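Local coordinates for succinylglutamate desuccinylase (Chromobacterium violaceum, PDB 1YW4), which probably hydrolyses N-succinylglutamate to succinate and glutamate with one zinc ion per subunit, the last step of arginine breakdown by the AST pathway, at residues D147-I152 against T212-K217. Sequence-based numbering, arbitrary orientation.
Sequences DLHTAI and TLELGK. With ZN (zinc ion), chain C.
H149 pairs with E214 across neighbouring parallel strands, and their side chains cross on the face that carries the zinc ion. The H149 backbone is gripped twice: its N donates to L213 O at 2.7 Å, and its O accepts from L215 N. L213 is held at both ends too, its N donating to D147 O, while on the reverse face its CD1 packs 3.8 Å from L148 CD2.

With CG anti to the carbonyl carbon (chi1 -66°), the H149 ring rises off the sheet and offers ND1 to zinc at 2.3 Å; H56 and E59 complete the protein ligands. The second ring nitrogen, NE2, donates to D147 OD2 at 2.5 Å; OD2 lies in the plane of the ring, whereas NE2 meets it from above the D147 carboxylate plane. T212 CG2 packs 3.6 Å from H149 CD2.

E214 bends at chi2 (-68°), bringing OE2 to 3.4 Å from H149 CB, the H149 ring and the E214 carboxylate turned 38° from each other. Beyond this pair a beta bulge shifts the register by one, so T150 lies over the G216 carbonyl, its CB 3.4 Å from G216 O, and A151 N bonds that same oxygen.

The zinc-bound water donates to T150 O and, at 2.8 Å, to E214 OE2. That arrangement is consistent with E214, the predicted active-site residue, acting as general base on a metal-activated water, as in zinc carboxypeptidases.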
ATOM      1  N   ASP A 147      -8.977 -23.803  -2.991  1.00 10.33           N
ATOM      2  CA  ASP A 147      -8.780 -24.283  -4.341  1.00 11.53           C
ATOM      3  C   ASP A 147      -7.275 -24.563  -4.380  1.00 10.33           C
ATOM      4  O   ASP A 147      -6.456 -23.647  -4.327  1.00 12.96           O
ATOM      5  CB  ASP A 147      -9.197 -23.208  -5.344  1.00 10.71           C
ATOM      6  CG  ASP A 147      -9.099 -23.688  -6.769  1.00 13.34           C
ATOM      7  OD1 ASP A 147      -9.264 -24.916  -6.977  1.00 11.59           O
ATOM      8  OD2 ASP A 147      -8.864 -22.848  -7.666  1.00 10.59           O
ATOM      9  N   LEU A 148      -6.939 -25.848  -4.441  1.00 10.56           N
ATOM     10  CA  LEU A 148      -5.560 -26.333  -4.417  1.00 10.57           C
ATOM     11  C   LEU A 148      -4.860 -26.425  -5.773  1.00  9.89           C
ATOM     12  O   LEU A 148      -5.342 -27.090  -6.678  1.00  9.68           O
ATOM     13  CB  LEU A 148      -5.543 -27.705  -3.737  1.00  9.97           C
ATOM     14  CG  LEU A 148      -6.453 -27.821  -2.508  1.00 10.69           C
ATOM     15  CD1 LEU A 148      -6.296 -29.196  -1.839  1.00 11.82           C
ATOM     16  CD2 LEU A 148      -6.087 -26.715  -1.524  1.00 13.68           C
ATOM     17  N   HIS A 149      -3.698 -25.780  -5.877  1.00  9.00           N
ATOM     18  CA  HIS A 149      -2.923 -25.749  -7.109  1.00 11.76           C
ATOM     19  C   HIS A 149      -1.433 -26.008  -6.874  1.00 11.81           C
ATOM     20  O   HIS A 149      -0.951 -25.966  -5.740  1.00 11.64           O
ATOM     21  CB  HIS A 149      -3.047 -24.361  -7.766  1.00 10.48           C
ATOM     22  CG  HIS A 149      -4.427 -24.026  -8.244  1.00 11.59           C
ATOM     23  ND1 HIS A 149      -4.749 -23.938  -9.581  1.00 13.22           N
ATOM     24  CD2 HIS A 149      -5.561 -23.726  -7.566  1.00 10.69           C
ATOM     25  CE1 HIS A 149      -6.018 -23.597  -9.709  1.00 12.25           C
ATOM     26  NE2 HIS A 149      -6.534 -23.462  -8.500  1.00 14.27           N
ATOM     27  N   THR A 150      -0.721 -26.307  -7.956  1.00 13.98           N
ATOM     28  CA  THR A 150       0.736 -26.454  -7.937  1.00 14.68           C
ATOM     29  C   THR A 150       1.139 -25.761  -9.238  1.00 16.60           C
ATOM     30  O   THR A 150       0.271 -25.400 -10.038  1.00 16.59           O
ATOM     31  CB  THR A 150       1.252 -27.932  -7.884  1.00 14.77           C
ATOM     32  OG1 THR A 150       0.554 -28.748  -8.830  1.00 13.38           O
ATOM     33  CG2 THR A 150       1.097 -28.504  -6.466  1.00 14.04           C
ATOM     34  N   ALA A 151       2.432 -25.549  -9.455  1.00 17.59           N
ATOM     35  CA  ALA A 151       2.862 -24.842 -10.658  1.00 15.92           C
ATOM     36  C   ALA A 151       4.219 -25.292 -11.178  1.00 16.17           C
ATOM     37  O   ALA A 151       5.009 -25.859 -10.439  1.00 13.57           O
ATOM     38  CB  ALA A 151       2.897 -23.325 -10.379  1.00 17.46           C
ATOM     39  N   ILE A 152       4.473 -25.040 -12.463  1.00 18.75           N
ATOM     40  CA  ILE A 152       5.740 -25.403 -13.089  1.00 19.39           C
ATOM     41  C   ILE A 152       6.818 -24.400 -12.680  1.00 18.89           C
ATOM     42  O   ILE A 152       7.909 -24.791 -12.274  1.00 18.99           O
ATOM     43  CB  ILE A 152       5.638 -25.400 -14.635  1.00 21.65           C
ATOM     44  CG1 ILE A 152       4.744 -26.545 -15.121  1.00 24.10           C
ATOM     45  CG2 ILE A 152       7.032 -25.526 -15.255  1.00 24.28           C
ATOM     46  CD1 ILE A 152       3.265 -26.332 -14.876  1.00 27.89           C
ATOM     47  N   THR A 212      -7.012 -19.397  -3.155  1.00 14.61           N
ATOM     48  CA  THR A 212      -6.369 -20.224  -4.167  1.00 14.89           C
ATOM     49  C   THR A 212      -5.045 -20.537  -3.462  1.00 15.43           C
ATOM     50  O   THR A 212      -4.360 -19.614  -3.002  1.00 15.38           O
ATOM     51  CB  THR A 212      -6.063 -19.438  -5.471  1.00 15.66           C
ATOM     52  OG1 THR A 212      -7.283 -19.022  -6.095  1.00 17.40           O
ATOM     53  CG2 THR A 212      -5.274 -20.305  -6.439  1.00 14.07           C
ATOM     54  N   LEU A 213      -4.703 -21.818  -3.338  1.00 14.33           N
ATOM     55  CA  LEU A 213      -3.457 -22.214  -2.678  1.00 15.07           C
ATOM     56  C   LEU A 213      -2.449 -22.824  -3.646  1.00 14.05           C
ATOM     57  O   LEU A 213      -2.716 -23.848  -4.254  1.00 14.69           O
ATOM     58  CB  LEU A 213      -3.722 -23.229  -1.555  1.00 15.66           C
ATOM     59  CG  LEU A 213      -4.706 -22.838  -0.443  1.00 16.97           C
ATOM     60  CD1 LEU A 213      -4.735 -23.914   0.644  1.00 14.50           C
ATOM     61  CD2 LEU A 213      -4.311 -21.507   0.132  1.00 14.74           C
ATOM     62  N   GLU A 214      -1.301 -22.171  -3.796  1.00 16.30           N
ATOM     63  CA  GLU A 214      -0.220 -22.669  -4.650  1.00 15.57           C
ATOM     64  C   GLU A 214       0.667 -23.398  -3.653  1.00 14.78           C
ATOM     65  O   GLU A 214       1.434 -22.770  -2.928  1.00 16.42           O
ATOM     66  CB  GLU A 214       0.535 -21.502  -5.289  1.00 17.40           C
ATOM     67  CG  GLU A 214      -0.214 -20.795  -6.411  1.00 19.65           C
ATOM     68  CD  GLU A 214      -0.379 -21.672  -7.646  1.00 22.63           C
ATOM     69  OE1 GLU A 214       0.507 -22.508  -7.905  1.00 22.70           O
ATOM     70  OE2 GLU A 214      -1.385 -21.512  -8.363  1.00 22.25           O
ATOM     71  N   LEU A 215       0.546 -24.723  -3.617  1.00 15.93           N
ATOM     72  CA  LEU A 215       1.271 -25.561  -2.668  1.00 16.49           C
ATOM     73  C   LEU A 215       2.646 -26.069  -3.090  1.00 17.00           C
ATOM     74  O   LEU A 215       3.337 -26.679  -2.283  1.00 18.14           O
ATOM     75  CB  LEU A 215       0.375 -26.744  -2.291  1.00 17.25           C
ATOM     76  CG  LEU A 215      -0.981 -26.307  -1.735  1.00 18.35           C
ATOM     77  CD1 LEU A 215      -1.952 -27.490  -1.662  1.00 19.89           C
ATOM     78  CD2 LEU A 215      -0.756 -25.691  -0.368  1.00 20.06           C
ATOM     79  N   GLY A 216       3.049 -25.824  -4.335  1.00 19.69           N
ATOM     80  CA  GLY A 216       4.353 -26.294  -4.766  1.00 18.89           C
ATOM     81  C   GLY A 216       4.557 -26.568  -6.251  1.00 18.83           C
ATOM     82  O   GLY A 216       3.921 -25.960  -7.120  1.00 18.10           O
ATOM     83  N   LYS A 217       5.447 -27.513  -6.537  1.00 20.37           N
ATOM     84  CA  LYS A 217       5.801 -27.878  -7.909  1.00 22.01           C
ATOM     85  C   LYS A 217       4.826 -28.829  -8.590  1.00 18.94           C
ATOM     86  O   LYS A 217       4.369 -29.799  -7.986  1.00 17.85           O
ATOM     87  CB  LYS A 217       7.203 -28.503  -7.919  1.00 26.15           C
ATOM     88  CG  LYS A 217       8.265 -27.681  -7.184  1.00 30.52           C
ATOM     89  CD  LYS A 217       9.548 -28.474  -6.985  1.00 32.49           C
ATOM     90  CE  LYS A 217      10.595 -27.685  -6.197  1.00 33.39           C
ATOM     91  NZ  LYS A 217      11.867 -28.463  -6.040  1.00 32.75           N
TER
HETATM   92 ZN    ZN C 501      -3.083 -24.003 -11.210  1.00 28.91          ZN
HETATM   93  O   HOH W   1      -9.186 -20.281  -7.630  1.00  9.78           O
HETATM   94  O   HOH W   2       1.986 -31.566  -8.529  1.00 13.80           O
HETATM   95  O   HOH W   3      -1.033 -23.063 -10.623  1.00 15.54           O